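Side-chain contacts in 3-dehydroquinate dehydratase (PDB 4PH6), which catalyses the cis-dehydration of 3-dehydroquinate to 3-dehydroshikimate through an imine intermediate, the third step of the chorismate pathway: residues Val48-Leu52 and Asp53-Asn57; Ala190-Glu193 and Met194-Tyr198. All blocks are in the same frame, centred on the assembly; numbering follows the deposited sequence.

Contact 1 of 2, residues Val48-Leu52 and Asp53-Asn57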
loop_
_atom_site.group_PDB
_atom_site.type_symbol
_atom_site.label_atom_id
_atom_site.label_comp_id
_atom_site.label_asym_id
_atom_site.label_seq_id
_atom_site.Cartn_x
_atom_site.Cartn_y
_atom_site.Cartn_z
ATOM N N VAL A 48 7.605 20.694 9.198
ATOM C CA VAL A 48 8.908 20.813 8.563
ATOM C C VAL A 48 9.988 20.221 9.454
ATOM O O VAL A 48 10.055 20.544 10.640
ATOM C CB VAL A 48 9.257 22.292 8.282
ATOM C CG1 VAL A 48 10.697 22.427 7.824
ATOM C CG2 VAL A 48 8.281 22.879 7.273
ATOM N N GLU A 49 10.830 19.357 8.895
ATOM C CA GLU A 49 11.970 18.846 9.632
ATOM C C GLU A 49 13.258 19.447 9.090
ATOM O O GLU A 49 13.625 19.226 7.937
ATOM C CB GLU A 49 12.037 17.316 9.566
ATOM C CG GLU A 49 13.264 16.742 10.260
ATOM C CD GLU A 49 13.499 15.258 9.951
ATOM O OE1 GLU A 49 13.639 14.466 10.916
ATOM O OE2 GLU A 49 13.550 14.893 8.747
ATOM N N TRP A 50 13.961 20.209 9.913
ATOM C CA TRP A 50 15.260 20.696 9.478
ATOM C C TRP A 50 16.318 19.673 9.887
ATOM O O TRP A 50 16.500 19.395 11.074
ATOM C CB TRP A 50 15.560 22.084 10.065
ATOM C CG TRP A 50 16.931 22.559 9.751
ATOM C CD1 TRP A 50 17.711 22.187 8.692
ATOM C CD2 TRP A 50 17.717 23.480 10.519
ATOM N NE1 TRP A 50 18.919 22.828 8.749
ATOM C CE2 TRP A 50 18.948 23.627 9.863
ATOM C CE3 TRP A 50 17.488 24.194 11.702
ATOM C CZ2 TRP A 50 19.953 24.455 10.348
ATOM C CZ3 TRP A 50 18.480 25.014 12.178
ATOM C CH2 TRP A 50 19.698 25.145 11.504
ATOM N N ARG A 51 16.990 19.082 8.909
ATOM C CA ARG A 51 18.036 18.112 9.215
ATOM C C ARG A 51 19.371 18.805 9.511
ATOM O O ARG A 51 20.041 19.295 8.611
ATOM C CB ARG A 51 18.194 17.107 8.069
ATOM C CG ARG A 51 17.068 16.067 7.974
ATOM C CD ARG A 51 17.228 14.958 8.999
ATOM N NE ARG A 51 18.514 14.285 8.847
ATOM C CZ ARG A 51 18.743 13.267 8.018
ATOM N NH1 ARG A 51 17.762 12.793 7.253
ATOM N NH2 ARG A 51 19.954 12.724 7.955
ATOM N N LEU A 52 19.742 18.810 10.787
ATOM C CA LEU A 52 20.938 19.497 11.277
ATOM C C LEU A 52 22.244 18.939 10.738
ATOM O O LEU A 52 23.200 19.685 10.513
ATOM C CB LEU A 52 20.978 19.446 12.813
ATOM C CG LEU A 52 19.836 20.215 13.470
ATOM C CD1 LEU A 52 19.974 20.202 14.974
ATOM C CD2 LEU A 52 19.796 21.650 12.936
ATOM N N ASP A 53 22.284 17.627 10.536
ATOM C CA ASP A 53 23.536 16.963 10.198
ATOM C C ASP A 53 23.955 17.269 8.756
ATOM O O ASP A 53 25.077 16.956 8.357
ATOM C CB ASP A 53 23.428 15.449 10.448
ATOM C CG ASP A 53 22.187 14.837 9.841
ATOM O OD1 ASP A 53 22.317 14.038 8.889
ATOM O OD2 ASP A 53 21.079 15.162 10.308
ATOM N N TYR A 54 23.065 17.911 7.993
ATOM C CA TYR A 54 23.425 18.444 6.680
ATOM C C TYR A 54 24.027 19.852 6.768
ATOM O O TYR A 54 24.773 20.262 5.876
ATOM C CB TYR A 54 22.204 18.492 5.755
ATOM C CG TYR A 54 21.871 17.198 5.049
ATOM C CD1 TYR A 54 22.417 16.891 3.807
ATOM C CD2 TYR A 54 20.989 16.291 5.621
ATOM C CE1 TYR A 54 22.087 15.713 3.161
ATOM C CE2 TYR A 54 20.664 15.125 4.991
ATOM C CZ TYR A 54 21.210 14.837 3.763
ATOM O OH TYR A 54 20.870 13.667 3.153
ATOM N N TYR A 55 23.688 20.599 7.823
ATOM C CA TYR A 55 24.104 22.005 7.911
ATOM C C TYR A 55 25.616 22.165 8.060
ATOM O O TYR A 55 26.206 21.657 9.010
ATOM C CB TYR A 55 23.394 22.716 9.066
ATOM C CG TYR A 55 23.744 24.188 9.150
ATOM C CD1 TYR A 55 23.825 24.964 8.000
ATOM C CD2 TYR A 55 24.002 24.803 10.375
ATOM C CE1 TYR A 55 24.155 26.301 8.058
ATOM C CE2 TYR A 55 24.316 26.153 10.442
ATOM C CZ TYR A 55 24.394 26.891 9.277
ATOM O OH TYR A 55 24.727 28.218 9.323
ATOM N N GLU A 56 26.236 22.895 7.133
ATOM C CA GLU A 56 27.693 23.028 7.124
ATOM C C GLU A 56 28.285 23.634 8.411
ATOM O O GLU A 56 29.443 23.358 8.743
ATOM C CB GLU A 56 28.149 23.859 5.915
ATOM C CG GLU A 56 27.710 25.316 5.909
ATOM C CD GLU A 56 28.125 26.059 4.632
ATOM O OE1 GLU A 56 28.871 25.486 3.812
ATOM O OE2 GLU A 56 27.694 27.218 4.443
ATOM N N ASN A 57 27.512 24.451 9.127
ATOM C CA ASN A 57 28.027 25.114 10.328
ATOM C C ASN A 57 27.536 24.513 11.637
ATOM O O ASN A 57 27.541 25.190 12.664
ATOM C CB ASN A 57 27.677 26.609 10.315
ATOM C CG ASN A 57 28.384 27.362 9.215
ATOM O OD1 ASN A 57 29.539 27.073 8.898
ATOM N ND2 ASN A 57 27.699 28.335 8.627
HETATM O O HOH W 1 21.162 11.607 5.569
#
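Arg51 grips the carboxylate of Asp53 side-on, in a salt bridge made of two hydrogen bonds. Its NE gives a nearly straight bond to Asp53 OD2, 3.1 Å long with an N-H...O angle of 170°. Its NH2 reaches Asp53 OD1 at 2.9 Å, tilted a little from the guanidinium plane. Each oxygen uses its syn lone pair, and the two flat groups lie nearly coplanar, 19° apart. The arginine chain bends at chi2 and chi3, which brings NE and NH2 alongside the Asp53 carboxylate. Tyr54 lies over one face of the guanidinium, with its CE2 3.9 Å from Arg51 NH2. A water links the same nitrogen to Tyr54 OH.

The residues sit at the C-terminal end of strand 47-51 in the (beta/alpha)8 barrel, where the loop toward helix 61-73 begins. This is the catalytic end of such a barrel. Glu49, Trp50 and Arg51 are predicted to bind 3-dehydroquinate. The turn is tied by Tyr55 N, which donates to Leu52 O at 2.9 Å. A weak bond runs from Tyr54 N to Arg51 O.

Away from the salt bridge, Trp50 points the edge of its six-membered ring toward the face of Tyr55. The centroids are 5.8 Å apart and the planes stand at 61°, an offset edge-to-face pair. Trp50 CZ2 comes nearest, 4.0 Å from Tyr55 CG. Tyr55 has CG anti to its backbone N, which carries the ring toward the indole. Tyr55 OH accepts from Asn57 ND2 at 3.1 Å and also bonds Asp63. Further out, backbone N-H groups of Arg85 and Glu92 bond Asp53 OD2 and OD1 respectively. These two bonds, with the two from Arg51, would hold the carboxylate in place.

Contact 2 of 2, residues Ala190-Glu193 and Met194-Tyr198; sequences ATNE and MYTHY
Thr196 bonds Asn192 O twice, through its backbone N at 2.9 Å and through OG1 at 3.0 Å. The hydroxyl donates to a carbonyl that already takes the helical i to i+4 bond. This is a common arrangement for a threonine in a helix. The side chain is set for it by chi1 of 60°, with OG1 between the backbone N and the carbonyl carbon. Both donors are tilted from the carbonyl plane, the hydroxyl by 30°.

The same i to i+4 pattern joins Met194 N to Ala190 O and Tyr195 N to Thr191 O. His197 N donates to Glu193 O at 3.0 Å as helix 181-197 comes to its end. This helix is the crossover of the beta-alpha-beta unit between strands 171-176 and 203-207, on the outside of the barrel.

Side-chain contact is lighter. Asn192 OD1 lies 3.7 Å from Thr196 CG2. The amide nitrogen of Asn192 bonds Thr182 of the second subunit. Glu193 runs extended beyond CG, bringing OE2 to the edge of the Tyr198 ring, near its plane. OE2 is 3.8 Å from Tyr198 CE1, with the carboxylate turned 39° from the ring. The other oxygen, OE1, bonds Gln154. On the Tyr198 face, His197 CB stands 3.8 Å above the plane, toward the rim. Met194 and Tyr198 both touch Arg162 of helix 154-166, and Met194 also packs on Ile203.

No salt bridge crosses this turn. Glu193 OE2 and His197 ND1 are 5.6 Å apart, so any influence of the carboxylate on the imidazole would act through space and is probably modest. The polar grip is mainly backbone, with the Thr196 hydroxyl as its side-chain supplement.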
loop_
_atom_site.group_PDB
_atom_site.type_symbol
_atom_site.label_atom_id
_atom_site.label_comp_id
_atom_site.label_asym_id
_atom_site.label_seq_id
_atom_site.Cartn_x
_atom_site.Cartn_y
_atom_site.Cartn_z
ATOM N N ALA A 190 4.374 -5.004 12.334
ATOM C CA ALA A 190 4.945 -4.452 13.556
ATOM C C ALA A 190 4.227 -3.157 13.925
ATOM O O ALA A 190 3.876 -2.920 15.093
ATOM C CB ALA A 190 6.437 -4.208 13.382
ATOM N N THR A 191 4.003 -2.334 12.913
ATOM C CA THR A 191 3.256 -1.088 13.072
ATOM C C THR A 191 1.837 -1.367 13.574
ATOM O O THR A 191 1.385 -0.731 14.524
ATOM C CB THR A 191 3.174 -0.287 11.742
ATOM O OG1 THR A 191 4.493 0.018 11.277
ATOM C CG2 THR A 191 2.375 1.020 11.927
ATOM N N ASN A 192 1.144 -2.313 12.941
ATOM C CA ASN A 192 -0.235 -2.629 13.332
ATOM C C ASN A 192 -0.335 -3.195 14.760
ATOM O O ASN A 192 -1.147 -2.733 15.546
ATOM C CB ASN A 192 -0.882 -3.612 12.342
ATOM C CG ASN A 192 -2.372 -3.845 12.639
ATOM O OD1 ASN A 192 -3.191 -2.921 12.553
ATOM N ND2 ASN A 192 -2.724 -5.080 12.982
ATOM N N GLU A 193 0.492 -4.188 15.083
ATOM C CA GLU A 193 0.526 -4.757 16.433
ATOM C C GLU A 193 0.818 -3.707 17.516
ATOM O O GLU A 193 0.095 -3.615 18.507
ATOM C CB GLU A 193 1.564 -5.872 16.518
ATOM C CG GLU A 193 1.791 -6.394 17.943
ATOM C CD GLU A 193 2.838 -7.488 17.998
ATOM O OE1 GLU A 193 3.337 -7.892 16.926
ATOM O OE2 GLU A 193 3.158 -7.956 19.114
ATOM N N MET A 194 1.875 -2.919 17.326
ATOM C CA MET A 194 2.215 -1.856 18.278
ATOM C C MET A 194 1.038 -0.921 18.515
ATOM O O MET A 194 0.660 -0.642 19.660
ATOM C CB MET A 194 3.420 -1.036 17.789
ATOM C CG MET A 194 3.797 0.124 18.713
ATOM S SD MET A 194 4.438 -0.448 20.311
ATOM C CE MET A 194 4.375 1.058 21.275
ATOM N N TYR A 195 0.458 -0.441 17.426
ATOM C CA TYR A 195 -0.622 0.531 17.484
ATOM C C TYR A 195 -1.867 -0.024 18.159
ATOM O O TYR A 195 -2.522 0.669 18.933
ATOM C CB TYR A 195 -0.967 1.005 16.071
ATOM C CG TYR A 195 -2.126 1.972 16.002
ATOM C CD1 TYR A 195 -1.935 3.341 16.172
ATOM C CD2 TYR A 195 -3.413 1.516 15.762
ATOM C CE1 TYR A 195 -2.991 4.220 16.096
ATOM C CE2 TYR A 195 -4.482 2.392 15.696
ATOM C CZ TYR A 195 -4.265 3.738 15.860
ATOM O OH TYR A 195 -5.335 4.597 15.782
ATOM N N THR A 196 -2.209 -1.276 17.869
ATOM C CA THR A 196 -3.456 -1.802 18.393
ATOM C C THR A 196 -3.308 -2.230 19.864
ATOM O O THR A 196 -4.248 -2.108 20.644
ATOM C CB THR A 196 -3.982 -2.993 17.540
ATOM O OG1 THR A 196 -3.026 -4.057 17.533
ATOM C CG2 THR A 196 -4.229 -2.555 16.103
ATOM N N HIS A 197 -2.119 -2.683 20.251
ATOM C CA HIS A 197 -1.971 -3.367 21.528
ATOM C C HIS A 197 -1.143 -2.665 22.622
ATOM O O HIS A 197 -1.353 -2.932 23.799
ATOM C CB HIS A 197 -1.389 -4.759 21.266
ATOM C CG HIS A 197 -2.365 -5.702 20.642
ATOM N ND1 HIS A 197 -2.198 -6.222 19.371
ATOM C CD2 HIS A 197 -3.539 -6.207 21.096
ATOM C CE1 HIS A 197 -3.214 -7.010 19.081
ATOM N NE2 HIS A 197 -4.047 -7.016 20.111
ATOM N N TYR A 198 -0.218 -1.776 22.263
ATOM C CA TYR A 198 0.717 -1.228 23.260
ATOM C C TYR A 198 0.819 0.302 23.287
ATOM O O TYR A 198 1.264 0.893 24.270
ATOM C CB TYR A 198 2.124 -1.787 23.023
ATOM C CG TYR A 198 2.240 -3.298 23.033
ATOM C CD1 TYR A 198 2.335 -4.015 21.846
ATOM C CD2 TYR A 198 2.271 -4.004 24.229
ATOM C CE1 TYR A 198 2.447 -5.398 21.852
ATOM C CE2 TYR A 198 2.385 -5.385 24.244
ATOM C CZ TYR A 198 2.474 -6.073 23.054
ATOM O OH TYR A 198 2.593 -7.440 23.072
#

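The two contacts lie on opposite sides of the chain's centre, with centres about 31 Å apart and nearest atoms about 17 Å apart. They do not touch. Contact 1 holds residues of the predicted substrate site. The Arg51 side chain is about 3 Å from that of Arg85, also predicted to bind 3-dehydroquinate, and about 7 Å from that of Lys173, the predicted Schiff-base lysine. Contact 2 lies on the outer helical layer of the same barrel. The Thr191 side chain is about 10 Å from that of Lys173. Residues 190-198 instead meet the second subunit, through Asn192, whereas residues 48-57 touch no other chain.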